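Local coordinates for ABC transporter ATP-binding protein (Leptospira interrogans serovar Copenhageni, PDB 4HZI), which probably binds and hydrolyses ATP as the ATPase subunit of an orphan ABC transporter involved in manganese utilization and tolerance, at residues A[130-135]-A[180-185]; A[159-164]-A[213-218]. All blocks are in the same frame, centred on the assembly; numbering follows the deposited sequence.

Interaction 1: residues A[130-135]-A[180-185]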
loop_
_atom_site.group_PDB
_atom_site.type_symbol
_atom_site.label_atom_id
_atom_site.label_comp_id
_atom_site.label_asym_id
_atom_site.label_seq_id
_atom_site.Cartn_x
_atom_site.Cartn_y
_atom_site.Cartn_z
ATOM N N ASP A 130 -22.279 15.292 -6.765
ATOM C CA ASP A 130 -22.768 14.221 -7.611
ATOM C C ASP A 130 -22.255 12.856 -7.141
ATOM O O ASP A 130 -22.962 11.847 -7.149
ATOM C CB ASP A 130 -22.326 14.464 -9.051
ATOM C CG ASP A 130 -23.044 15.649 -9.689
ATOM O OD1 ASP A 130 -24.165 15.976 -9.231
ATOM O OD2 ASP A 130 -22.476 16.242 -10.636
ATOM N N THR A 131 -20.996 12.832 -6.758
ATOM C CA THR A 131 -20.363 11.605 -6.291
ATOM C C THR A 131 -21.046 11.110 -5.031
ATOM O O THR A 131 -21.278 9.920 -4.893
ATOM C CB THR A 131 -18.857 11.855 -6.074
ATOM O OG1 THR A 131 -18.256 12.185 -7.338
ATOM C CG2 THR A 131 -18.176 10.636 -5.508
ATOM N N ILE A 132 -21.397 12.012 -4.128
ATOM C CA ILE A 132 -22.082 11.609 -2.928
ATOM C C ILE A 132 -23.467 11.054 -3.277
ATOM O O ILE A 132 -23.905 10.045 -2.741
ATOM C CB ILE A 132 -22.133 12.733 -1.913
ATOM C CG1 ILE A 132 -20.694 13.102 -1.546
ATOM C CG2 ILE A 132 -22.945 12.327 -0.687
ATOM C CD1 ILE A 132 -20.569 14.316 -0.696
ATOM N N LEU A 133 -24.145 11.702 -4.209
ATOM C CA LEU A 133 -25.478 11.265 -4.581
ATOM C C LEU A 133 -25.472 9.887 -5.232
ATOM O O LEU A 133 -26.421 9.139 -5.080
ATOM C CB LEU A 133 -26.130 12.315 -5.492
ATOM C CG LEU A 133 -26.486 13.623 -4.750
ATOM C CD1 LEU A 133 -26.737 14.721 -5.765
ATOM C CD2 LEU A 133 -27.715 13.459 -3.856
ATOM N N THR A 134 -24.418 9.508 -5.941
ATOM C CA THR A 134 -24.385 8.122 -6.487
ATOM C C THR A 134 -24.510 7.054 -5.404
ATOM O O THR A 134 -24.847 5.921 -5.694
ATOM C CB THR A 134 -23.106 7.822 -7.250
ATOM O OG1 THR A 134 -21.993 7.955 -6.353
ATOM C CG2 THR A 134 -22.970 8.763 -8.436
ATOM N N GLY A 135 -24.261 7.427 -4.155
ATOM C CA GLY A 135 -24.400 6.503 -3.049
ATOM C C GLY A 135 -25.820 6.176 -2.677
ATOM O O GLY A 135 -26.047 5.263 -1.931
ATOM N N LYS A 180 -10.892 10.262 -0.521
ATOM C CA LYS A 180 -11.353 9.291 0.471
ATOM C C LYS A 180 -12.384 9.916 1.410
ATOM O O LYS A 180 -13.336 9.252 1.781
ATOM C CB LYS A 180 -10.193 8.659 1.251
ATOM C CG LYS A 180 -9.172 7.896 0.408
ATOM C CD LYS A 180 -9.790 6.806 -0.419
ATOM C CE LYS A 180 -8.758 6.090 -1.285
ATOM N NZ LYS A 180 -8.262 4.865 -0.641
ATOM N N LYS A 181 -12.239 11.207 1.744
ATOM C CA LYS A 181 -13.251 11.909 2.539
ATOM C C LYS A 181 -14.576 11.888 1.853
ATOM O O LYS A 181 -15.598 11.658 2.480
ATOM C CB LYS A 181 -12.873 13.376 2.779
ATOM C CG LYS A 181 -11.550 13.581 3.468
ATOM C CD LYS A 181 -11.214 15.066 3.591
ATOM C CE LYS A 181 -9.771 15.243 4.002
ATOM N NZ LYS A 181 -9.478 16.658 4.406
ATOM N N ILE A 182 -14.562 12.130 0.552
ATOM C CA ILE A 182 -15.786 12.209 -0.197
ATOM C C ILE A 182 -16.414 10.831 -0.359
ATOM O O ILE A 182 -17.662 10.686 -0.261
ATOM C CB ILE A 182 -15.567 12.950 -1.547
ATOM C CG1 ILE A 182 -15.190 14.431 -1.297
ATOM C CG2 ILE A 182 -16.781 12.860 -2.424
ATOM C CD1 ILE A 182 -15.958 15.159 -0.232
ATOM N N LEU A 183 -15.575 9.811 -0.567
ATOM C CA LEU A 183 -16.072 8.434 -0.551
ATOM C C LEU A 183 -16.661 8.049 0.805
ATOM O O LEU A 183 -17.667 7.320 0.852
ATOM C CB LEU A 183 -15.020 7.435 -1.006
ATOM C CG LEU A 183 -14.604 7.622 -2.468
ATOM C CD1 LEU A 183 -13.490 6.653 -2.830
ATOM C CD2 LEU A 183 -15.788 7.449 -3.392
ATOM N N PHE A 184 -16.091 8.522 1.891
ATOM C CA PHE A 184 -16.694 8.301 3.178
ATOM C C PHE A 184 -18.112 8.939 3.245
ATOM O O PHE A 184 -19.091 8.308 3.679
ATOM C CB PHE A 184 -15.792 8.830 4.252
ATOM C CG PHE A 184 -16.313 8.646 5.657
ATOM C CD1 PHE A 184 -17.132 9.593 6.254
ATOM C CD2 PHE A 184 -15.989 7.519 6.394
ATOM C CE1 PHE A 184 -17.592 9.435 7.552
ATOM C CE2 PHE A 184 -16.449 7.349 7.684
ATOM C CZ PHE A 184 -17.269 8.293 8.267
ATOM N N LEU A 185 -18.235 10.176 2.760
ATOM C CA LEU A 185 -19.546 10.849 2.774
ATOM C C LEU A 185 -20.571 10.081 1.960
ATOM O O LEU A 185 -21.728 9.891 2.381
ATOM C CB LEU A 185 -19.425 12.309 2.294
ATOM C CG LEU A 185 -18.564 13.192 3.169
ATOM C CD1 LEU A 185 -18.629 14.642 2.749
ATOM C CD2 LEU A 185 -18.979 13.016 4.634
#
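I132 carries most of this contact and meets both I182 and L185. Its CD1 lies 3.8 Å from CB of L185 and 4.0 Å from CD1 of the same leucine, the two side chains running obliquely to each other. Further back on the chain, I132 CG1 sits 4.0 Å from CG2 of I182, and here the side chains cross at about a right angle. The same I182 methyl also touches T131, with T131 CG2 at 4.1 Å from I182 CG2. I132 reaches this far because its chain is extended at the second torsion (chi2 172°), which carries CD1 outward to L185. I182 turns CG2 toward helix 128-133 by placing it anti to the backbone N. All four residues are buried, and their side chains meet through apolar carbons. Helix 176-188 begins within an LSSGE sequence, a variant of the ABC signature motif, and so probably lies in the helical subdomain of an ABC ATPase. Helix 128-133 packs on it and is probably part of the same subdomain, as in other ABC ATPases. Outside the pair, I132 also rests on T154 and L158 of helix 148-160, and I182 packs on L174. The polar branch of T131 is taken up within its own helix region, where OG1 is hydrogen-bonded to T127 O. T134 OG1 donates to T131 O at 2.6 Å, tilted 24° from the carbonyl plane. That hydroxyl is also hydrogen-bonded to NE of R186, just beyond 180-185.

Interaction 2: residues A[159-164]-A[213-218]; sequences KDSDLL and LGFLKE
The F215 ring presents its CE1 corner to S161 and L163, which approach obliquely from opposite sides of the ring plane. Both belong to the Schellman motif that ends helix 148-160, with D162 as its C-prime residue. S161 OG is 3.8 Å from F215 CE1, and S161 CB is 4.0 Å from the same carbon. L163 CD1 adds a looser apolar contact at 4.3 Å from F215 CE1. Helix 176-188 covers other parts of the ring. K181 CG lies over one face, L185 CD2 sits at the edge by CZ, and F184 CD1 at the edge by CE2, the two phenyl planes at about 85°. D162 has positive phi (58°), and its N is hydrogen-bonded to K159 O at 2.9 Å. L163 N closes the motif on L158 O. As in other ABC ATPases, helix 206-222 follows the Walker B region in the nucleotide-binding core, so F215 probably joins that core to the helical subdomain. With CG anti to the backbone N (chi1 162°), its ring extends toward the loop. K222 NZ is hydrogen-bonded to D160 O and makes a long, weak ion pair with D162 OD2. The like-charged carboxylates of D162 and E218 do not touch: D162 OD2 is 5.1 Å from E218 OE2.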
loop_
_atom_site.group_PDB
_atom_site.type_symbol
_atom_site.label_atom_id
_atom_site.label_comp_id
_atom_site.label_asym_id
_atom_site.label_seq_id
_atom_site.Cartn_x
_atom_site.Cartn_y
_atom_site.Cartn_z
ATOM N N LYS A 159 -21.970 20.342 4.373
ATOM C CA LYS A 159 -21.867 21.426 5.353
ATOM C C LYS A 159 -21.425 20.907 6.705
ATOM O O LYS A 159 -20.509 21.471 7.313
ATOM C CB LYS A 159 -23.174 22.221 5.493
ATOM C CG LYS A 159 -22.991 23.489 6.332
ATOM C CD LYS A 159 -24.119 24.506 6.161
ATOM C CE LYS A 159 -25.280 24.225 7.099
ATOM N NZ LYS A 159 -26.530 24.897 6.645
ATOM N N ASP A 160 -22.063 19.833 7.181
ATOM C CA ASP A 160 -21.711 19.260 8.493
ATOM C C ASP A 160 -20.217 18.893 8.595
ATOM O O ASP A 160 -19.659 18.928 9.678
ATOM C CB ASP A 160 -22.558 18.020 8.812
ATOM C CG ASP A 160 -24.029 18.345 9.031
ATOM O OD1 ASP A 160 -24.396 19.539 8.978
ATOM O OD2 ASP A 160 -24.821 17.403 9.260
ATOM N N SER A 161 -19.601 18.550 7.464
ATOM C CA SER A 161 -18.155 18.211 7.387
ATOM C C SER A 161 -17.277 19.308 6.776
ATOM O O SER A 161 -16.144 19.040 6.378
ATOM C CB SER A 161 -17.960 16.927 6.555
ATOM O OG SER A 161 -18.310 15.791 7.327
ATOM N N ASP A 162 -17.795 20.532 6.683
ATOM C CA ASP A 162 -17.000 21.683 6.236
ATOM C C ASP A 162 -16.387 21.516 4.844
ATOM O O ASP A 162 -15.218 21.808 4.635
ATOM C CB ASP A 162 -15.920 22.030 7.282
ATOM C CG ASP A 162 -16.518 22.350 8.663
ATOM O OD1 ASP A 162 -17.599 22.978 8.722
ATOM O OD2 ASP A 162 -15.921 21.968 9.699
ATOM N N LEU A 163 -17.202 21.052 3.894
ATOM C CA LEU A 163 -16.762 20.812 2.527
ATOM C C LEU A 163 -17.791 21.299 1.508
ATOM O O LEU A 163 -17.705 20.968 0.328
ATOM C CB LEU A 163 -16.489 19.305 2.344
ATOM C CG LEU A 163 -15.275 18.685 3.059
ATOM C CD1 LEU A 163 -15.362 17.148 3.160
ATOM C CD2 LEU A 163 -14.005 19.038 2.298
ATOM N N LEU A 164 -18.759 22.116 1.950
ATOM C CA LEU A 164 -19.814 22.616 1.051
ATOM C C LEU A 164 -19.168 23.416 -0.061
ATOM O O LEU A 164 -19.567 23.343 -1.226
ATOM C CB LEU A 164 -20.814 23.474 1.830
ATOM C CG LEU A 164 -22.036 24.014 1.090
ATOM C CD1 LEU A 164 -22.925 22.896 0.561
ATOM C CD2 LEU A 164 -22.809 24.899 2.060
ATOM N N LEU A 213 -7.331 10.549 7.799
ATOM C CA LEU A 213 -7.539 10.095 9.150
ATOM C C LEU A 213 -7.963 11.251 10.057
ATOM O O LEU A 213 -8.739 11.051 10.998
ATOM C CB LEU A 213 -6.306 9.410 9.686
ATOM C CG LEU A 213 -6.044 7.997 9.074
ATOM C CD1 LEU A 213 -4.907 7.296 9.796
ATOM C CD2 LEU A 213 -7.278 7.107 9.034
ATOM N N GLY A 214 -7.455 12.449 9.768
ATOM C CA GLY A 214 -7.873 13.657 10.468
ATOM C C GLY A 214 -9.352 13.913 10.292
ATOM O O GLY A 214 -10.051 14.218 11.268
ATOM N N PHE A 215 -9.825 13.776 9.060
ATOM C CA PHE A 215 -11.207 13.906 8.750
ATOM C C PHE A 215 -12.029 12.863 9.492
ATOM O O PHE A 215 -13.092 13.198 10.011
ATOM C CB PHE A 215 -11.419 13.819 7.260
ATOM C CG PHE A 215 -12.822 13.509 6.862
ATOM C CD1 PHE A 215 -13.731 14.528 6.627
ATOM C CD2 PHE A 215 -13.230 12.208 6.704
ATOM C CE1 PHE A 215 -15.025 14.233 6.263
ATOM C CE2 PHE A 215 -14.509 11.909 6.335
ATOM C CZ PHE A 215 -15.412 12.923 6.103
ATOM N N LEU A 216 -11.566 11.602 9.547
ATOM C CA LEU A 216 -12.304 10.583 10.298
ATOM C C LEU A 216 -12.444 10.884 11.750
ATOM O O LEU A 216 -13.505 10.649 12.346
ATOM C CB LEU A 216 -11.588 9.230 10.248
ATOM C CG LEU A 216 -11.995 8.297 9.173
ATOM C CD1 LEU A 216 -11.213 6.979 9.418
ATOM C CD2 LEU A 216 -13.506 8.072 9.258
ATOM N N LYS A 217 -11.362 11.352 12.348
ATOM C CA LYS A 217 -11.382 11.654 13.744
ATOM C C LYS A 217 -12.327 12.800 14.055
ATOM O O LYS A 217 -12.958 12.811 15.101
ATOM C CB LYS A 217 -9.998 12.002 14.236
ATOM C CG LYS A 217 -9.069 10.822 14.375
ATOM C CD LYS A 217 -7.712 11.301 14.879
ATOM C CE LYS A 217 -7.340 10.595 16.162
ATOM N NZ LYS A 217 -5.956 10.894 16.616
ATOM N N GLU A 218 -12.426 13.735 13.129
ATOM C CA GLU A 218 -13.254 14.900 13.291
ATOM C C GLU A 218 -14.710 14.500 13.187
ATOM O O GLU A 218 -15.554 14.914 13.980
ATOM C CB GLU A 218 -12.862 15.934 12.233
ATOM C CG GLU A 218 -13.556 17.269 12.384
ATOM C CD GLU A 218 -12.609 18.445 12.180
ATOM O OE1 GLU A 218 -11.665 18.334 11.351
ATOM O OE2 GLU A 218 -12.810 19.475 12.863
#

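How the interactions relate
The centres of the two interactions are about 13 Å apart, on the same side of the chain's centre. Their segments alternate along the chain: 130-135, 159-164, 180-185, then 213-218. Helix 176-188 lies between them. Besides its contacts with F215, it touches helix 206-222 through F184 CE2, 3.4 Å from L216 CD2. Helix 148-160 contributes to both sites, packing against I132 and leading into the loop of interaction 2. Together the contacts run from inside the probable helical subdomain to its junction with the nucleotide-binding core. Helix 176-188, which starts in the signature-like sequence, thus packs on helix 128-133 on one side and on helix 206-222, which probably belongs to the nucleotide-binding core, on another.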